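Local atomic coordinates of actinorhodin polyketide putative beta-ketoacyl synthase 2 (Streptomyces coelicolor A3, PDB entry 1TQY), a protein that serves as the chain length factor of actinorhodin biosynthesis, a member of the beta-ketoacyl-ACP synthase family that probably helps to set polyketide chain length. Residues E297-V309 with V329-L341. Residues are numbered along the deposited sequence; the frame is centred on the assembly and turned at random.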
ATOM      1  N   GLU B 297      25.687   5.612  20.480  1.00 31.51           N
ATOM      2  CA  GLU B 297      25.886   6.286  21.767  1.00 34.20           C
ATOM      3  C   GLU B 297      24.931   7.428  22.000  1.00 34.28           C
ATOM      4  O   GLU B 297      24.617   7.766  23.140  1.00 36.44           O
ATOM      5  CB  GLU B 297      27.302   6.855  21.867  1.00 37.82           C
ATOM      6  CG  GLU B 297      28.354   6.108  21.081  1.00 44.45           C
ATOM      7  CD  GLU B 297      28.534   6.663  19.675  1.00 47.22           C
ATOM      8  OE1 GLU B 297      28.829   7.875  19.552  1.00 48.67           O
ATOM      9  OE2 GLU B 297      28.390   5.884  18.704  1.00 47.44           O
ATOM     10  N   ASP B 298      24.495   8.045  20.911  1.00 34.13           N
ATOM     11  CA  ASP B 298      23.592   9.186  20.996  1.00 34.35           C
ATOM     12  C   ASP B 298      22.165   8.818  21.412  1.00 32.59           C
ATOM     13  O   ASP B 298      21.458   9.642  22.004  1.00 32.07           O
ATOM     14  CB  ASP B 298      23.587   9.917  19.653  1.00 36.13           C
ATOM     15  CG  ASP B 298      24.967  10.458  19.280  1.00 40.80           C
ATOM     16  OD1 ASP B 298      25.219  10.672  18.072  1.00 42.99           O
ATOM     17  OD2 ASP B 298      25.797  10.685  20.193  1.00 40.55           O
ATOM     18  N   VAL B 299      21.745   7.589  21.109  1.00 29.91           N
ATOM     19  CA  VAL B 299      20.389   7.145  21.448  1.00 27.59           C
ATOM     20  C   VAL B 299      20.166   7.015  22.950  1.00 27.35           C
ATOM     21  O   VAL B 299      20.928   6.352  23.646  1.00 28.86           O
ATOM     22  CB  VAL B 299      20.047   5.798  20.782  1.00 24.90           C
ATOM     23  CG1 VAL B 299      18.567   5.446  21.040  1.00 23.34           C
ATOM     24  CG2 VAL B 299      20.307   5.882  19.312  1.00 23.86           C
ATOM     25  N   ASP B 300      19.091   7.628  23.430  1.00 27.47           N
ATOM     26  CA  ASP B 300      18.762   7.621  24.841  1.00 28.39           C
ATOM     27  C   ASP B 300      17.684   6.618  25.205  1.00 27.77           C
ATOM     28  O   ASP B 300      17.549   6.249  26.366  1.00 28.72           O
ATOM     29  CB  ASP B 300      18.323   9.023  25.259  1.00 29.52           C
ATOM     30  CG  ASP B 300      19.412  10.046  25.058  1.00 31.66           C
ATOM     31  OD1 ASP B 300      19.096  11.181  24.623  1.00 31.90           O
ATOM     32  OD2 ASP B 300      20.589   9.716  25.342  1.00 33.17           O
ATOM     33  N   VAL B 301      16.913   6.178  24.220  1.00 25.98           N
ATOM     34  CA  VAL B 301      15.847   5.225  24.498  1.00 24.36           C
ATOM     35  C   VAL B 301      15.364   4.520  23.241  1.00 24.18           C
ATOM     36  O   VAL B 301      15.229   5.133  22.178  1.00 24.53           O
ATOM     37  CB  VAL B 301      14.648   5.919  25.175  1.00 23.19           C
ATOM     38  CG1 VAL B 301      14.110   7.019  24.284  1.00 21.58           C
ATOM     39  CG2 VAL B 301      13.560   4.903  25.484  1.00 20.47           C
ATOM     40  N   VAL B 302      15.100   3.228  23.380  1.00 23.77           N
ATOM     41  CA  VAL B 302      14.637   2.418  22.272  1.00 23.43           C
ATOM     42  C   VAL B 302      13.226   1.886  22.501  1.00 24.08           C
ATOM     43  O   VAL B 302      12.974   1.145  23.461  1.00 26.42           O
ATOM     44  CB  VAL B 302      15.574   1.222  22.049  1.00 22.38           C
ATOM     45  CG1 VAL B 302      15.050   0.349  20.932  1.00 19.24           C
ATOM     46  CG2 VAL B 302      16.976   1.721  21.744  1.00 19.88           C
ATOM     47  N   PHE B 303      12.302   2.304  21.642  1.00 23.58           N
ATOM     48  CA  PHE B 303      10.930   1.823  21.709  1.00 22.28           C
ATOM     49  C   PHE B 303      10.907   0.591  20.828  1.00 21.41           C
ATOM     50  O   PHE B 303      10.764   0.684  19.614  1.00 19.85           O
ATOM     51  CB  PHE B 303       9.958   2.875  21.180  1.00 22.42           C
ATOM     52  CG  PHE B 303       9.614   3.913  22.187  1.00 22.26           C
ATOM     53  CD1 PHE B 303      10.565   4.835  22.597  1.00 21.08           C
ATOM     54  CD2 PHE B 303       8.350   3.940  22.768  1.00 22.33           C
ATOM     55  CE1 PHE B 303      10.266   5.771  23.582  1.00 22.16           C
ATOM     56  CE2 PHE B 303       8.040   4.871  23.756  1.00 22.73           C
ATOM     57  CZ  PHE B 303       8.998   5.789  24.165  1.00 20.59           C
ATOM     58  N   ALA B 304      11.069  -0.563  21.464  1.00 22.09           N
ATOM     59  CA  ALA B 304      11.122  -1.855  20.788  1.00 23.26           C
ATOM     60  C   ALA B 304       9.811  -2.309  20.162  1.00 23.58           C
ATOM     61  O   ALA B 304       8.729  -1.931  20.612  1.00 23.33           O
ATOM     62  CB  ALA B 304      11.611  -2.911  21.779  1.00 22.32           C
ATOM     63  N   ASP B 305       9.918  -3.136  19.128  1.00 23.32           N
ATOM     64  CA  ASP B 305       8.738  -3.651  18.459  1.00 24.20           C
ATOM     65  C   ASP B 305       7.888  -4.424  19.482  1.00 24.14           C
ATOM     66  O   ASP B 305       6.658  -4.340  19.465  1.00 25.83           O
ATOM     67  CB  ASP B 305       9.163  -4.546  17.283  1.00 25.63           C
ATOM     68  CG  ASP B 305       7.991  -5.248  16.616  1.00 27.19           C
ATOM     69  OD1 ASP B 305       7.123  -4.567  16.019  1.00 26.29           O
ATOM     70  OD2 ASP B 305       7.954  -6.488  16.689  1.00 28.96           O
ATOM     71  N   GLY B 306       8.542  -5.156  20.384  1.00 23.59           N
ATOM     72  CA  GLY B 306       7.821  -5.896  21.411  1.00 22.16           C
ATOM     73  C   GLY B 306       6.855  -6.931  20.881  1.00 23.39           C
ATOM     74  O   GLY B 306       5.641  -6.841  21.102  1.00 23.70           O
ATOM     75  N   ALA B 307       7.391  -7.933  20.196  1.00 22.70           N
ATOM     76  CA  ALA B 307       6.569  -8.988  19.601  1.00 23.75           C
ATOM     77  C   ALA B 307       5.713  -9.791  20.579  1.00 24.74           C
ATOM     78  O   ALA B 307       4.612 -10.221  20.229  1.00 25.99           O
ATOM     79  CB  ALA B 307       7.456  -9.933  18.802  1.00 23.33           C
ATOM     80  N   GLY B 308       6.212 -10.007  21.794  1.00 23.40           N
ATOM     81  CA  GLY B 308       5.439 -10.770  22.759  1.00 24.35           C
ATOM     82  C   GLY B 308       5.488 -12.263  22.481  1.00 24.26           C
ATOM     83  O   GLY B 308       4.864 -13.057  23.186  1.00 24.50           O
ATOM     84  N   VAL B 309       6.217 -12.631  21.429  1.00 25.13           N
ATOM     85  CA  VAL B 309       6.413 -14.025  21.031  1.00 23.86           C
ATOM     86  C   VAL B 309       7.871 -14.266  21.375  1.00 24.49           C
ATOM     87  O   VAL B 309       8.746 -13.561  20.881  1.00 23.54           O
ATOM     88  CB  VAL B 309       6.247 -14.238  19.514  1.00 25.37           C
ATOM     89  CG1 VAL B 309       6.661 -15.659  19.141  1.00 25.84           C
ATOM     90  CG2 VAL B 309       4.802 -13.987  19.106  1.00 27.10           C
ATOM     91  N   VAL B 329      21.162   0.419  26.614  1.00 24.47           N
ATOM     92  CA  VAL B 329      20.252   1.523  26.401  1.00 24.34           C
ATOM     93  C   VAL B 329      18.882   1.178  26.956  1.00 24.17           C
ATOM     94  O   VAL B 329      18.459   0.027  26.915  1.00 24.78           O
ATOM     95  CB  VAL B 329      20.173   1.870  24.876  1.00 24.71           C
ATOM     96  CG1 VAL B 329      19.622   0.679  24.094  1.00 25.40           C
ATOM     97  CG2 VAL B 329      19.343   3.120  24.654  1.00 24.31           C
ATOM     98  N   PRO B 330      18.190   2.170  27.537  1.00 22.91           N
ATOM     99  CA  PRO B 330      16.861   1.901  28.084  1.00 22.28           C
ATOM    100  C   PRO B 330      15.966   1.379  26.977  1.00 22.77           C
ATOM    101  O   PRO B 330      15.989   1.897  25.862  1.00 22.73           O
ATOM    102  CB  PRO B 330      16.411   3.271  28.582  1.00 21.98           C
ATOM    103  CG  PRO B 330      17.701   3.879  29.054  1.00 21.58           C
ATOM    104  CD  PRO B 330      18.658   3.515  27.922  1.00 22.18           C
ATOM    105  N   VAL B 331      15.200   0.342  27.269  1.00 22.32           N
ATOM    106  CA  VAL B 331      14.293  -0.196  26.270  1.00 22.83           C
ATOM    107  C   VAL B 331      12.914  -0.151  26.895  1.00 23.65           C
ATOM    108  O   VAL B 331      12.769  -0.346  28.100  1.00 23.97           O
ATOM    109  CB  VAL B 331      14.616  -1.664  25.908  1.00 22.88           C
ATOM    110  CG1 VAL B 331      13.577  -2.192  24.913  1.00 21.77           C
ATOM    111  CG2 VAL B 331      16.008  -1.763  25.307  1.00 24.31           C
ATOM    112  N   THR B 332      11.898   0.119  26.087  1.00 24.60           N
ATOM    113  CA  THR B 332      10.543   0.158  26.607  1.00 23.77           C
ATOM    114  C   THR B 332       9.529  -0.292  25.564  1.00 23.48           C
ATOM    115  O   THR B 332       9.770  -0.203  24.360  1.00 23.09           O
ATOM    116  CB  THR B 332      10.186   1.565  27.152  1.00 22.93           C
ATOM    117  OG1 THR B 332       8.893   1.511  27.765  1.00 24.40           O
ATOM    118  CG2 THR B 332      10.149   2.593  26.036  1.00 21.88           C
ATOM    119  N   VAL B 333       8.397  -0.800  26.040  1.00 22.24           N
ATOM    120  CA  VAL B 333       7.346  -1.288  25.162  1.00 22.51           C
ATOM    121  C   VAL B 333       5.983  -0.845  25.697  1.00 23.90           C
ATOM    122  O   VAL B 333       5.251  -1.633  26.295  1.00 24.14           O
ATOM    123  CB  VAL B 333       7.394  -2.838  25.069  1.00 21.61           C
ATOM    124  CG1 VAL B 333       6.330  -3.353  24.118  1.00 18.95           C
ATOM    125  CG2 VAL B 333       8.780  -3.277  24.602  1.00 22.01           C
ATOM    126  N   PRO B 334       5.626   0.433  25.491  1.00 25.38           N
ATOM    127  CA  PRO B 334       4.332   0.921  25.981  1.00 24.76           C
ATOM    128  C   PRO B 334       3.127   0.229  25.348  1.00 24.06           C
ATOM    129  O   PRO B 334       2.051   0.194  25.943  1.00 23.68           O
ATOM    130  CB  PRO B 334       4.389   2.414  25.665  1.00 24.53           C
ATOM    131  CG  PRO B 334       5.864   2.715  25.743  1.00 27.61           C
ATOM    132  CD  PRO B 334       6.448   1.548  24.988  1.00 24.54           C
ATOM    133  N   LYS B 335       3.297  -0.332  24.154  1.00 24.44           N
ATOM    134  CA  LYS B 335       2.174  -0.995  23.504  1.00 23.19           C
ATOM    135  C   LYS B 335       1.580  -2.114  24.359  1.00 23.85           C
ATOM    136  O   LYS B 335       0.543  -2.686  24.011  1.00 23.78           O
ATOM    137  CB  LYS B 335       2.559  -1.526  22.117  1.00 23.22           C
ATOM    138  CG  LYS B 335       3.689  -2.542  22.089  1.00 23.83           C
ATOM    139  CD  LYS B 335       3.850  -3.137  20.681  1.00 24.66           C
ATOM    140  CE  LYS B 335       4.270  -2.076  19.654  1.00 22.12           C
ATOM    141  NZ  LYS B 335       5.666  -1.565  19.919  1.00 23.54           N
ATOM    142  N   THR B 336       2.229  -2.435  25.473  1.00 23.42           N
ATOM    143  CA  THR B 336       1.694  -3.453  26.366  1.00 22.10           C
ATOM    144  C   THR B 336       0.364  -2.941  26.925  1.00 22.39           C
ATOM    145  O   THR B 336      -0.467  -3.721  27.394  1.00 19.77           O
ATOM    146  CB  THR B 336       2.656  -3.739  27.543  1.00 22.37           C
ATOM    147  OG1 THR B 336       3.103  -2.500  28.111  1.00 22.53           O
ATOM    148  CG2 THR B 336       3.865  -4.542  27.069  1.00 20.39           C
ATOM    149  N   THR B 337       0.162  -1.626  26.866  1.00 22.72           N
ATOM    150  CA  THR B 337      -1.076  -1.039  27.359  1.00 24.54           C
ATOM    151  C   THR B 337      -2.171  -0.965  26.300  1.00 25.38           C
ATOM    152  O   THR B 337      -3.328  -0.711  26.627  1.00 25.71           O
ATOM    153  CB  THR B 337      -0.867   0.396  27.906  1.00 22.94           C
ATOM    154  OG1 THR B 337      -0.362   1.239  26.861  1.00 25.79           O
ATOM    155  CG2 THR B 337       0.095   0.391  29.074  1.00 22.28           C
ATOM    156  N   THR B 338      -1.814  -1.196  25.037  1.00 25.17           N
ATOM    157  CA  THR B 338      -2.789  -1.110  23.945  1.00 24.11           C
ATOM    158  C   THR B 338      -2.977  -2.366  23.103  1.00 24.14           C
ATOM    159  O   THR B 338      -4.049  -2.581  22.536  1.00 24.01           O
ATOM    160  CB  THR B 338      -2.416  -0.000  22.945  1.00 24.71           C
ATOM    161  OG1 THR B 338      -1.192  -0.354  22.283  1.00 23.98           O
ATOM    162  CG2 THR B 338      -2.226   1.316  23.656  1.00 23.15           C
ATOM    163  N   GLY B 339      -1.941  -3.190  23.020  1.00 23.05           N
ATOM    164  CA  GLY B 339      -2.018  -4.370  22.187  1.00 21.88           C
ATOM    165  C   GLY B 339      -1.355  -3.943  20.890  1.00 22.04           C
ATOM    166  O   GLY B 339      -0.966  -2.777  20.758  1.00 21.61           O
ATOM    167  N   ARG B 340      -1.205  -4.860  19.937  1.00 22.85           N
ATOM    168  CA  ARG B 340      -0.576  -4.529  18.659  1.00 23.13           C
ATOM    169  C   ARG B 340      -1.649  -3.985  17.720  1.00 23.21           C
ATOM    170  O   ARG B 340      -2.634  -4.668  17.426  1.00 22.16           O
ATOM    171  CB  ARG B 340       0.086  -5.772  18.047  1.00 22.64           C
ATOM    172  CG  ARG B 340       1.286  -6.317  18.846  1.00 23.39           C
ATOM    173  CD  ARG B 340       2.048  -7.423  18.098  1.00 22.14           C
ATOM    174  NE  ARG B 340       2.811  -6.960  16.935  1.00 24.76           N
ATOM    175  CZ  ARG B 340       3.995  -6.357  16.994  1.00 24.90           C
ATOM    176  NH1 ARG B 340       4.572  -6.128  18.165  1.00 25.65           N
ATOM    177  NH2 ARG B 340       4.615  -6.003  15.877  1.00 24.90           N
ATOM    178  N   LEU B 341      -1.446  -2.762  17.241  1.00 22.47           N
ATOM    179  CA  LEU B 341      -2.422  -2.119  16.376  1.00 22.14           C
ATOM    180  C   LEU B 341      -2.061  -2.181  14.895  1.00 22.21           C
ATOM    181  O   LEU B 341      -2.587  -1.424  14.080  1.00 19.07           O
ATOM    182  CB  LEU B 341      -2.623  -0.663  16.817  1.00 21.19           C
ATOM    183  CG  LEU B 341      -2.748  -0.424  18.333  1.00 24.76           C
ATOM    184  CD1 LEU B 341      -2.924   1.067  18.548  1.00 23.39           C
ATOM    185  CD2 LEU B 341      -3.947  -1.201  18.944  1.00 22.29           C
TER
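K335 and R340 both reach for the carbonyl oxygen of D305, just past the point where strands 301-303 and 330-332 part. From CB outward, the K335 side chain starts with CG between the backbone N and the carbonyl carbon (chi1 60°); bends at its third and fourth torsions then fold it so that CD and CE run along D305 O, each 3.3 Å from it. NZ arrives at two carbonyls, giving a hydrogen bond of 3.0 Å to D305 O and a weak one to A304 O. Its charge is also met by D349, in a salt bridge from helix 345-359. R340 NH1 binds D305 O at 3.0 Å from the other face of that carbonyl, and both donors stand well out of its plane. R340 NH2 makes a salt bridge with D305 OD1 at 2.9 Å, nearly straight and in the guanidinium plane; the carboxylate is turned 71° from that plane. This end-on, two-nitrogen grip should fix the turn of the guanidinium, while the backbone N of R397 also donates a hydrogen bond to D305 OD1.

Upstream, the strands run parallel: V302 N bonds to P330 O, T332 N to V302 O, and A304 N to T332 O. T332 CG2 sits 3.7 Å from the centroid of the F303 ring, squarely over its face, as a CH-pi contact. P334 CG reaches F303 CE2 obliquely. On the face that carries V302 and V331, V302 CG2 packs on V329 CG1 at 3.7 Å. With helix 310-324 as the crossover, this is a beta-alpha-beta unit of the thiolase fold in the C-terminal ketosynthase domain, its charged cluster placed at the C-terminal ends of the strands.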